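Local coordinates for protein putative solute-binding component of ABC transporter (Clostridium phytofermentans, PDB 4YS6) that probably binds sugars for uptake by an ABC transporter, and is seen here with beta-D-glucose held between its two domains, at residues A[68-73]-A[86-91]; A[79-84]-A[99-104]; A[289-294]-A[346-351]. All coordinates share one frame; numbering follows the deposited sequence. Where two conformers were deposited one is given.

How the contacts relate
Contacts 1 and 2 are neighbours in the same domain. Their centres lie about 13 Å apart, and both use helix 78-90. They interleave along the chain: strand 68-73 meets the C-terminal part of this helix and loop 99-104 meets its N-terminal part. They touch directly, with a probable hydrogen bond of 2.9 Å from Gln84 NE2 to Tyr73 O. Contact 3 comes later in sequence, about 30 Å from contact 1 and 28 Å from contact 2, centre to centre. Contacts 1 and 2 fasten helix 78-90 at one edge of the seven-stranded mixed sheet. Contact 3 sits at the other edge strand, 289-291, next to the pocket, where Lys292 binds the glucose.

Contact 1. Residues A[68-73]-A[86-91]; sequences EVDLQY and ENMISN
Asp70 and Gln72, on strand 68-73 at one edge of the mixed sheet, pack against selenomethionine Met88 near the end of helix 78-90. Both point their CB toward the helix. The Met88 chain is extended beyond CG and runs out to meet them. Its CG lies 3.3 Å from Asp70 OD2, while its methyl CE reaches the strand, 3.7 Å from Gln72 CB. The same methyl is 3.5 Å from the backbone O of Asp70.

Strand 68-73, helix 78-90 and strand 95-98 form a beta-alpha-beta unit of the Rossmann-like domain. In the sheet, strand 38-43 lies between the two strands. Met88 is buried, and it also touches Cys93 in the loop before strand 95-98.

The two polar side chains on the strand are tied to each other. Gln72 NE2 donates to Asp70 OD1 over 3.2 Å, reaching it on the syn side but 31° out of the carboxylate plane. A second, weak bond goes from NE2 to Asp70 OD2. With CG turned away from the backbone N (chi1 -177°), the carboxylate of Asp70 extends from the strand toward Met88 CG. Asn91 brings its ND2 to 3.7 Å from Asp70 OD2, a loose approach. Toward the exposed side, a water accepts from Asn87 ND2 at 2.8 Å and donates to Gln72 OE1. Gln72 was modelled in two conformers; the bonds described are those of one, and so less certain.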
loop_
_atom_site.group_PDB
_atom_site.type_symbol
_atom_site.label_atom_id
_atom_site.label_comp_id
_atom_site.label_asym_id
_atom_site.label_seq_id
_atom_site.Cartn_x
_atom_site.Cartn_y
_atom_site.Cartn_z
ATOM N N GLU A 68 -20.301 -3.787 17.974
ATOM C CA GLU A 68 -19.929 -5.188 17.852
ATOM C C GLU A 68 -19.246 -5.328 16.497
ATOM O O GLU A 68 -19.529 -4.556 15.565
ATOM C CB GLU A 68 -21.134 -6.122 17.962
ATOM C CG GLU A 68 -21.825 -6.116 19.318
ATOM C CD GLU A 68 -21.011 -6.808 20.403
ATOM O OE1 GLU A 68 -19.879 -7.262 20.112
ATOM O OE2 GLU A 68 -21.505 -6.903 21.551
ATOM N N VAL A 69 -18.321 -6.271 16.400
ATOM C CA VAL A 69 -17.458 -6.365 15.221
ATOM C C VAL A 69 -17.382 -7.768 14.656
ATOM O O VAL A 69 -17.186 -8.726 15.389
ATOM C CB VAL A 69 -16.028 -5.912 15.544
ATOM C CG1 VAL A 69 -15.151 -5.991 14.316
ATOM C CG2 VAL A 69 -16.035 -4.496 16.077
ATOM N N ASP A 70 -17.524 -7.868 13.338
ATOM C CA ASP A 70 -17.304 -9.114 12.606
ATOM C C ASP A 70 -16.107 -8.898 11.690
ATOM O O ASP A 70 -16.247 -8.350 10.592
ATOM C CB ASP A 70 -18.547 -9.495 11.812
ATOM C CG ASP A 70 -18.399 -10.829 11.071
ATOM O OD1 ASP A 70 -17.364 -11.511 11.221
ATOM O OD2 ASP A 70 -19.343 -11.200 10.350
ATOM N N LEU A 71 -14.932 -9.279 12.183
ATOM C CA LEU A 71 -13.668 -9.104 11.460
ATOM C C LEU A 71 -13.249 -10.395 10.765
ATOM O O LEU A 71 -13.142 -11.441 11.402
ATOM C CB LEU A 71 -12.576 -8.654 12.421
ATOM C CG LEU A 71 -11.146 -8.642 11.894
ATOM C CD1 LEU A 71 -10.998 -7.597 10.796
ATOM C CD2 LEU A 71 -10.173 -8.378 13.024
ATOM N N GLN A 72 -13.021 -10.340 9.457
ATOM C CA GLN A 72 -12.593 -11.522 8.721
ATOM C C GLN A 72 -11.501 -11.174 7.733
ATOM O O GLN A 72 -11.474 -10.063 7.176
ATOM C CB GLN A 72 -13.772 -12.173 7.997
ATOM C CG GLN A 72 -14.846 -12.674 8.948
ATOM C CD GLN A 72 -15.933 -13.447 8.238
ATOM O OE1 GLN A 72 -15.660 -14.447 7.586
ATOM N NE2 GLN A 72 -17.176 -12.982 8.359
ATOM N N TYR A 73 -10.591 -12.131 7.561
ATOM C CA TYR A 73 -9.476 -12.043 6.618
ATOM C C TYR A 73 -9.657 -13.077 5.518
ATOM O O TYR A 73 -10.033 -14.217 5.800
ATOM C CB TYR A 73 -8.132 -12.298 7.296
ATOM C CG TYR A 73 -7.700 -11.207 8.235
ATOM C CD1 TYR A 73 -8.198 -11.148 9.523
ATOM C CD2 TYR A 73 -6.803 -10.244 7.826
ATOM C CE1 TYR A 73 -7.803 -10.146 10.395
ATOM C CE2 TYR A 73 -6.395 -9.236 8.685
ATOM C CZ TYR A 73 -6.906 -9.186 9.957
ATOM O OH TYR A 73 -6.522 -8.197 10.830
ATOM N N GLU A 86 -20.873 -11.458 2.050
ATOM C CA GLU A 86 -22.215 -12.025 2.027
ATOM C C GLU A 86 -22.647 -12.478 3.417
ATOM O O GLU A 86 -23.790 -12.251 3.815
ATOM C CB GLU A 86 -22.297 -13.207 1.046
ATOM C CG GLU A 86 -22.446 -12.768 -0.391
ATOM C CD GLU A 86 -22.406 -13.916 -1.387
ATOM O OE1 GLU A 86 -22.022 -15.042 -1.004
ATOM O OE2 GLU A 86 -22.754 -13.678 -2.562
ATOM N N ASN A 87 -21.737 -13.129 4.136
ATOM C CA ASN A 87 -22.040 -13.665 5.465
ATOM C C ASN A 87 -22.207 -12.545 6.477
ATOM O O ASN A 87 -23.037 -12.644 7.372
ATOM C CB ASN A 87 -20.941 -14.610 5.941
ATOM C CG ASN A 87 -20.902 -15.910 5.155
ATOM O OD1 ASN A 87 -21.825 -16.228 4.403
ATOM N ND2 ASN A 87 -19.823 -16.668 5.327
HETATM N N MSE A 88 -21.404 -11.490 6.350
HETATM C CA MSE A 88 -21.567 -10.329 7.227
HETATM C C MSE A 88 -22.962 -9.740 7.075
HETATM O O MSE A 88 -23.617 -9.396 8.058
HETATM C CB MSE A 88 -20.514 -9.259 6.930
HETATM C CG MSE A 88 -19.158 -9.610 7.419
HETATM SE SE MSE A 88 -17.788 -8.440 6.645
HETATM C CE MSE A 88 -16.249 -9.482 7.258
ATOM N N ILE A 89 -23.422 -9.630 5.837
ATOM C CA ILE A 89 -24.727 -9.058 5.577
ATOM C C ILE A 89 -25.799 -9.972 6.174
ATOM O O ILE A 89 -26.775 -9.503 6.769
ATOM C CB ILE A 89 -24.954 -8.861 4.072
ATOM C CG1 ILE A 89 -23.953 -7.837 3.524
ATOM C CG2 ILE A 89 -26.389 -8.412 3.800
ATOM C CD1 ILE A 89 -23.973 -7.704 2.005
ATOM N N SER A 90 -25.606 -11.276 6.014
ATOM C CA SER A 90 -26.564 -12.267 6.507
ATOM C C SER A 90 -26.620 -12.269 8.028
ATOM O O SER A 90 -27.658 -12.512 8.621
ATOM C CB SER A 90 -26.193 -13.664 5.999
ATOM O OG SER A 90 -26.262 -13.722 4.584
ATOM N N ASN A 91 -25.494 -11.984 8.656
ATOM C CA ASN A 91 -25.416 -11.918 10.111
ATOM C C ASN A 91 -25.940 -10.608 10.666
ATOM O O ASN A 91 -25.944 -10.408 11.882
ATOM C CB ASN A 91 -23.979 -12.109 10.581
ATOM C CG ASN A 91 -23.454 -13.488 10.289
ATOM O OD1 ASN A 91 -24.223 -14.441 10.142
ATOM N ND2 ASN A 91 -22.133 -13.610 10.207
HETATM O O HOH W 1 -17.582 -15.924 6.796
#

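Contact 2. Residues A[79-84]-A[99-104]; sequences QTQVSQ and ASIEGD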
loop_
_atom_site.group_PDB
_atom_site.type_symbol
_atom_site.label_atom_id
_atom_site.label_comp_id
_atom_site.label_asym_id
_atom_site.label_seq_id
_atom_site.Cartn_x
_atom_site.Cartn_y
_atom_site.Cartn_z
ATOM N N GLN A 79 -12.877 -14.775 -4.033
ATOM C CA GLN A 79 -14.175 -15.394 -3.785
ATOM C C GLN A 79 -14.414 -15.572 -2.285
ATOM O O GLN A 79 -15.561 -15.523 -1.813
ATOM C CB GLN A 79 -14.291 -16.730 -4.520
ATOM C CG GLN A 79 -15.637 -17.384 -4.351
ATOM C CD GLN A 79 -16.767 -16.472 -4.772
ATOM O OE1 GLN A 79 -17.757 -16.310 -4.051
ATOM N NE2 GLN A 79 -16.621 -15.857 -5.937
ATOM N N THR A 80 -13.336 -15.744 -1.526
ATOM C CA THR A 80 -13.463 -15.849 -0.079
ATOM C C THR A 80 -13.928 -14.515 0.480
ATOM O O THR A 80 -14.792 -14.478 1.352
ATOM C CB THR A 80 -12.145 -16.286 0.585
ATOM O OG1 THR A 80 -11.896 -17.652 0.223
ATOM C CG2 THR A 80 -12.243 -16.175 2.119
ATOM N N GLN A 81 -13.361 -13.420 -0.013
ATOM C CA GLN A 81 -13.773 -12.122 0.482
ATOM C C GLN A 81 -15.226 -11.841 0.128
ATOM O O GLN A 81 -15.975 -11.313 0.951
ATOM C CB GLN A 81 -12.869 -11.024 -0.056
ATOM C CG GLN A 81 -13.279 -9.665 0.483
ATOM C CD GLN A 81 -12.189 -8.644 0.277
ATOM O OE1 GLN A 81 -11.874 -8.268 -0.854
ATOM N NE2 GLN A 81 -11.589 -8.214 1.366
ATOM N N VAL A 82 -15.641 -12.203 -1.083
ATOM C CA VAL A 82 -17.035 -12.062 -1.459
ATOM C C VAL A 82 -17.963 -12.852 -0.520
ATOM O O VAL A 82 -18.978 -12.325 -0.042
ATOM C CB VAL A 82 -17.267 -12.514 -2.919
ATOM C CG1 VAL A 82 -18.755 -12.575 -3.227
ATOM C CG2 VAL A 82 -16.546 -11.567 -3.872
ATOM N N SER A 83 -17.619 -14.108 -0.245
ATOM C CA SER A 83 -18.434 -14.925 0.643
ATOM C C SER A 83 -18.441 -14.375 2.066
ATOM O O SER A 83 -19.469 -14.430 2.746
ATOM C CB SER A 83 -17.937 -16.362 0.627
ATOM O OG SER A 83 -18.125 -16.895 -0.661
ATOM N N GLN A 84 -17.315 -13.828 2.515
ATOM C CA GLN A 84 -17.261 -13.249 3.853
ATOM C C GLN A 84 -18.181 -12.051 3.969
ATOM O O GLN A 84 -18.898 -11.925 4.950
ATOM C CB GLN A 84 -15.835 -12.868 4.223
ATOM C CG GLN A 84 -14.980 -14.094 4.456
ATOM C CD GLN A 84 -13.531 -13.776 4.723
ATOM O OE1 GLN A 84 -13.020 -12.723 4.326
ATOM N NE2 GLN A 84 -12.843 -14.713 5.381
ATOM N N ALA A 99 -11.577 -3.591 2.981
ATOM C CA ALA A 99 -10.286 -3.450 2.333
ATOM C C ALA A 99 -10.197 -4.540 1.257
ATOM O O ALA A 99 -9.900 -5.697 1.548
ATOM C CB ALA A 99 -9.163 -3.574 3.332
ATOM N N SER A 100 -10.522 -4.173 0.028
ATOM C CA SER A 100 -10.731 -5.136 -1.043
ATOM C C SER A 100 -9.431 -5.702 -1.588
ATOM O O SER A 100 -8.403 -5.025 -1.621
ATOM C CB SER A 100 -11.528 -4.478 -2.175
ATOM O OG SER A 100 -10.812 -3.414 -2.734
ATOM N N ILE A 101 -9.475 -6.964 -2.007
ATOM C CA ILE A 101 -8.334 -7.583 -2.669
ATOM C C ILE A 101 -8.234 -7.029 -4.074
ATOM O O ILE A 101 -7.188 -6.505 -4.477
ATOM C CB ILE A 101 -8.468 -9.100 -2.700
ATOM C CG1 ILE A 101 -8.491 -9.654 -1.268
ATOM C CG2 ILE A 101 -7.296 -9.731 -3.443
ATOM C CD1 ILE A 101 -9.004 -11.036 -1.190
ATOM N N GLU A 102 -9.341 -7.139 -4.805
ATOM C CA GLU A 102 -9.446 -6.629 -6.163
ATOM C C GLU A 102 -10.551 -5.580 -6.195
ATOM O O GLU A 102 -11.696 -5.878 -5.895
ATOM C CB GLU A 102 -9.750 -7.751 -7.153
ATOM C CG GLU A 102 -8.559 -8.650 -7.416
ATOM C CD GLU A 102 -8.836 -9.695 -8.489
ATOM O OE1 GLU A 102 -9.894 -9.611 -9.153
ATOM O OE2 GLU A 102 -7.990 -10.601 -8.666
ATOM N N GLY A 103 -10.192 -4.358 -6.563
ATOM C CA GLY A 103 -11.121 -3.234 -6.482
ATOM C C GLY A 103 -12.422 -3.371 -7.250
ATOM O O GLY A 103 -13.443 -2.832 -6.822
ATOM N N ASP A 104 -12.407 -4.076 -8.373
ATOM C CA ASP A 104 -13.637 -4.223 -9.180
ATOM C C ASP A 104 -14.377 -5.563 -9.012
ATOM O O ASP A 104 -15.280 -5.868 -9.783
ATOM C CB ASP A 104 -13.303 -3.991 -10.661
ATOM C CG ASP A 104 -12.263 -4.960 -11.198
ATOM O OD1 ASP A 104 -11.663 -5.715 -10.405
ATOM O OD2 ASP A 104 -12.032 -4.942 -12.428
HETATM O O HOH W 2 -11.781 -8.570 -3.701
#
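Gln81 of helix 78-90 reaches across to the backbone of residues 99-104 and carries nearly all of this contact. One turn of helix leads into and past it: Gln79 O accepts from Ser83 N, and Thr80 O from Gln84 N. A chi1 of -179° sends the Gln81 side chain off the helix. The chain is extended beyond CG, which carries the terminal amide out to the loop. Both ends of that amide are used. The OE1 atom accepts from Ile101 N at 3.0 Å, in the carbonyl plane and on a lone pair. The N-H points well at it, with an angle of 157°. The NE2 atom donates to Ala99 O, also at 3.0 Å, nearly in its own amide plane but from 45° above the plane of that carbonyl. The two bonds bridge Ser100 and fix the rotation of the amide.

The loop follows strand 95-98 and precedes helix 107-115 in a Rossmann-like domain. It emerges at the strand's C-terminal end, where such folds place their binding sites. The glucose lies about 8 Å from the side chain of Ala99, and Ser100 O accepts from Arg125 of the sugar pocket.

A water adds a further link, donating to Gln81 OE1 at 2.9 Å and accepting from Glu102 N. Ile101 covers the stem of Gln81, its CD1 4.0 Å from Gln81 CB. Next along the helix, Val82 turns to Leu106.

Contact 3. Residues A[289-294]-A[346-351]; sequences SIFKDT and ELLIDS. With BGC (beta-D-glucopyranose), chain D.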
loop_
_atom_site.group_PDB
_atom_site.type_symbol
_atom_site.label_atom_id
_atom_site.label_comp_id
_atom_site.label_asym_id
_atom_site.label_seq_id
_atom_site.Cartn_x
_atom_site.Cartn_y
_atom_site.Cartn_z
ATOM N N SER A 289 11.613 3.881 3.975
ATOM C CA SER A 289 10.281 3.387 3.851
ATOM C C SER A 289 9.351 4.557 4.164
ATOM O O SER A 289 9.788 5.697 4.333
ATOM C CB SER A 289 10.043 2.171 4.760
ATOM O OG SER A 289 8.780 1.544 4.505
ATOM N N ILE A 290 8.068 4.304 4.108
ATOM C CA ILE A 290 7.066 5.331 4.371
ATOM C C ILE A 290 6.232 4.777 5.498
ATOM O O ILE A 290 5.748 3.646 5.418
ATOM C CB ILE A 290 6.190 5.633 3.123
ATOM C CG1 ILE A 290 7.008 6.184 1.946
ATOM C CG2 ILE A 290 5.025 6.578 3.486
ATOM C CD1 ILE A 290 7.651 7.488 2.170
ATOM N N PHE A 291 6.069 5.558 6.554
ATOM C CA PHE A 291 5.282 5.140 7.699
ATOM C C PHE A 291 3.857 5.653 7.546
ATOM O O PHE A 291 3.621 6.847 7.419
ATOM C CB PHE A 291 5.867 5.652 9.007
ATOM C CG PHE A 291 5.032 5.333 10.218
ATOM C CD1 PHE A 291 4.672 4.023 10.513
ATOM C CD2 PHE A 291 4.637 6.333 11.083
ATOM C CE1 PHE A 291 3.915 3.736 11.644
ATOM C CE2 PHE A 291 3.901 6.051 12.208
ATOM C CZ PHE A 291 3.535 4.737 12.482
ATOM N N LYS A 292 2.928 4.715 7.574
ATOM C CA LYS A 292 1.512 4.970 7.529
ATOM C C LYS A 292 0.900 4.389 8.815
ATOM O O LYS A 292 0.801 3.175 9.006
ATOM C CB LYS A 292 0.894 4.350 6.265
ATOM C CG LYS A 292 1.596 4.784 4.974
ATOM C CD LYS A 292 0.796 4.518 3.721
ATOM C CE LYS A 292 0.471 3.048 3.497
ATOM N NZ LYS A 292 -0.116 2.923 2.127
ATOM N N ASP A 293 0.536 5.268 9.736
ATOM C CA ASP A 293 0.119 4.807 11.058
ATOM C C ASP A 293 -1.308 4.247 10.953
ATOM O O ASP A 293 -2.275 5.015 10.882
ATOM C CB ASP A 293 0.196 5.947 12.079
ATOM C CG ASP A 293 0.014 5.468 13.508
ATOM O OD1 ASP A 293 -0.646 4.424 13.729
ATOM O OD2 ASP A 293 0.529 6.137 14.429
ATOM N N THR A 294 -1.428 2.919 10.924
ATOM C CA THR A 294 -2.750 2.302 10.757
ATOM C C THR A 294 -3.703 2.632 11.901
ATOM O O THR A 294 -4.918 2.523 11.741
ATOM C CB THR A 294 -2.670 0.758 10.623
ATOM O OG1 THR A 294 -2.098 0.157 11.794
ATOM C CG2 THR A 294 -1.853 0.379 9.427
ATOM N N GLU A 346 12.036 7.180 16.735
ATOM C CA GLU A 346 11.030 8.180 17.078
ATOM C C GLU A 346 9.672 7.901 16.444
ATOM O O GLU A 346 8.638 8.077 17.093
ATOM C CB GLU A 346 11.494 9.587 16.683
ATOM C CG GLU A 346 10.385 10.628 16.802
ATOM C CD GLU A 346 10.891 12.052 16.714
ATOM O OE1 GLU A 346 12.127 12.248 16.740
ATOM O OE2 GLU A 346 10.048 12.974 16.615
ATOM N N LEU A 347 9.661 7.480 15.180
ATOM C CA LEU A 347 8.419 7.259 14.483
ATOM C C LEU A 347 7.689 6.023 14.911
ATOM O O LEU A 347 6.454 6.048 14.949
ATOM C CB LEU A 347 8.650 7.166 12.980
ATOM C CG LEU A 347 8.958 8.463 12.250
ATOM C CD1 LEU A 347 9.122 8.105 10.787
ATOM C CD2 LEU A 347 7.872 9.525 12.440
ATOM N N LEU A 348 8.432 4.946 15.181
ATOM C CA LEU A 348 7.825 3.622 15.361
ATOM C C LEU A 348 7.813 3.122 16.799
ATOM O O LEU A 348 6.892 2.438 17.189
ATOM C CB LEU A 348 8.548 2.586 14.509
ATOM C CG LEU A 348 8.627 2.890 13.017
ATOM C CD1 LEU A 348 9.417 1.791 12.345
ATOM C CD2 LEU A 348 7.249 2.978 12.414
ATOM N N ILE A 349 8.829 3.473 17.574
ATOM C CA ILE A 349 8.947 2.983 18.947
ATOM C C ILE A 349 8.406 4.012 19.926
ATOM O O ILE A 349 7.566 3.688 20.757
ATOM C CB ILE A 349 10.394 2.631 19.282
ATOM C CG1 ILE A 349 10.863 1.430 18.448
ATOM C CG2 ILE A 349 10.560 2.322 20.768
ATOM C CD1 ILE A 349 10.210 0.121 18.822
ATOM N N ASP A 350 8.842 5.268 19.809
ATOM C CA ASP A 350 8.425 6.296 20.763
ATOM C C ASP A 350 6.927 6.641 20.586
ATOM O O ASP A 350 6.278 7.161 21.502
ATOM C CB ASP A 350 9.298 7.553 20.609
ATOM C CG ASP A 350 10.763 7.317 20.962
ATOM O OD1 ASP A 350 11.110 6.256 21.550
ATOM O OD2 ASP A 350 11.580 8.227 20.667
ATOM N N SER A 351 6.387 6.317 19.411
ATOM C CA SER A 351 4.967 6.474 19.101
ATOM C C SER A 351 4.108 5.304 19.565
ATOM O O SER A 351 2.876 5.359 19.472
ATOM C CB SER A 351 4.765 6.581 17.605
ATOM O OG SER A 351 5.055 5.313 17.057
HETATM C C2 BGC D . -1.485 -0.537 0.641
HETATM C C3 BGC D . -0.042 -0.696 0.996
HETATM C C4 BGC D . 0.360 -2.105 1.120
HETATM C C5 BGC D . -0.025 -2.920 -0.076
HETATM C C6 BGC D . 0.176 -4.410 0.102
HETATM C C1 BGC D . -1.768 -1.267 -0.687
HETATM O O1 BGC D . -3.004 -1.192 -1.044
HETATM O O2 BGC D . -1.801 0.841 0.490
HETATM O O3 BGC D . 0.158 0.030 2.268
HETATM O O4 BGC D . 1.799 -2.238 1.235
HETATM O O5 BGC D . -1.445 -2.693 -0.328
HETATM O O6 BGC D . -0.329 -4.869 1.346
#
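Phe291 packs on Leu347 and Leu348 in a buried, apolar contact between the edge strand 289-291 and the C-terminal helix 344-349. The protein has the two-domain fold of the periplasmic sugar-binding proteins. Strand 289-291 closes one side of the seven-stranded sheet and runs antiparallel to strand 331-339. The chain passes from that strand to helix 344-349, which covers the outer strand here.

The ring of Phe291 is the centre of the packing. Its CB is directed toward the helix, and the extended first torsion (chi1 176°) carries the ring out from the strand to Leu348. Leu348 reaches it with one branch: CD2 sits over a face, 3.8 Å from the ring centroid and 29° off the normal, a CH-pi contact. The closest carbon is Phe291 CD1, 3.4 Å from Leu348 CD2. On the opposite face, Asp293 N lies over the ring centre, 4.0 Å above the plane. The ring is thus held between the helix and its own following backbone. Leu347 buries about as much surface, but its side chain stays further off: its CD1 is 4.4 Å from Phe291 CB. The same side chain leans on Val337 and Ala339 of strand 331-339. Tyr353 adds an edge-to-face stack with the ring.

The next residue faces the sugar pocket. Lys292 bends at chi3 and donates from NZ to O3 of the glucose at 2.9 Å, with a weak bond to O2. Gln271 OE1 also bonds this NZ, which probably helps to position the amine. Asp293 then takes the N-cap position of helix 294-309 and forms a salt bridge with Arg295.

Leu347 O lies 3.7 Å from Phe291 CE2 and accepts a 2.6 Å hydrogen bond from Ser351 OG, which sits 41° above the carbonyl plane.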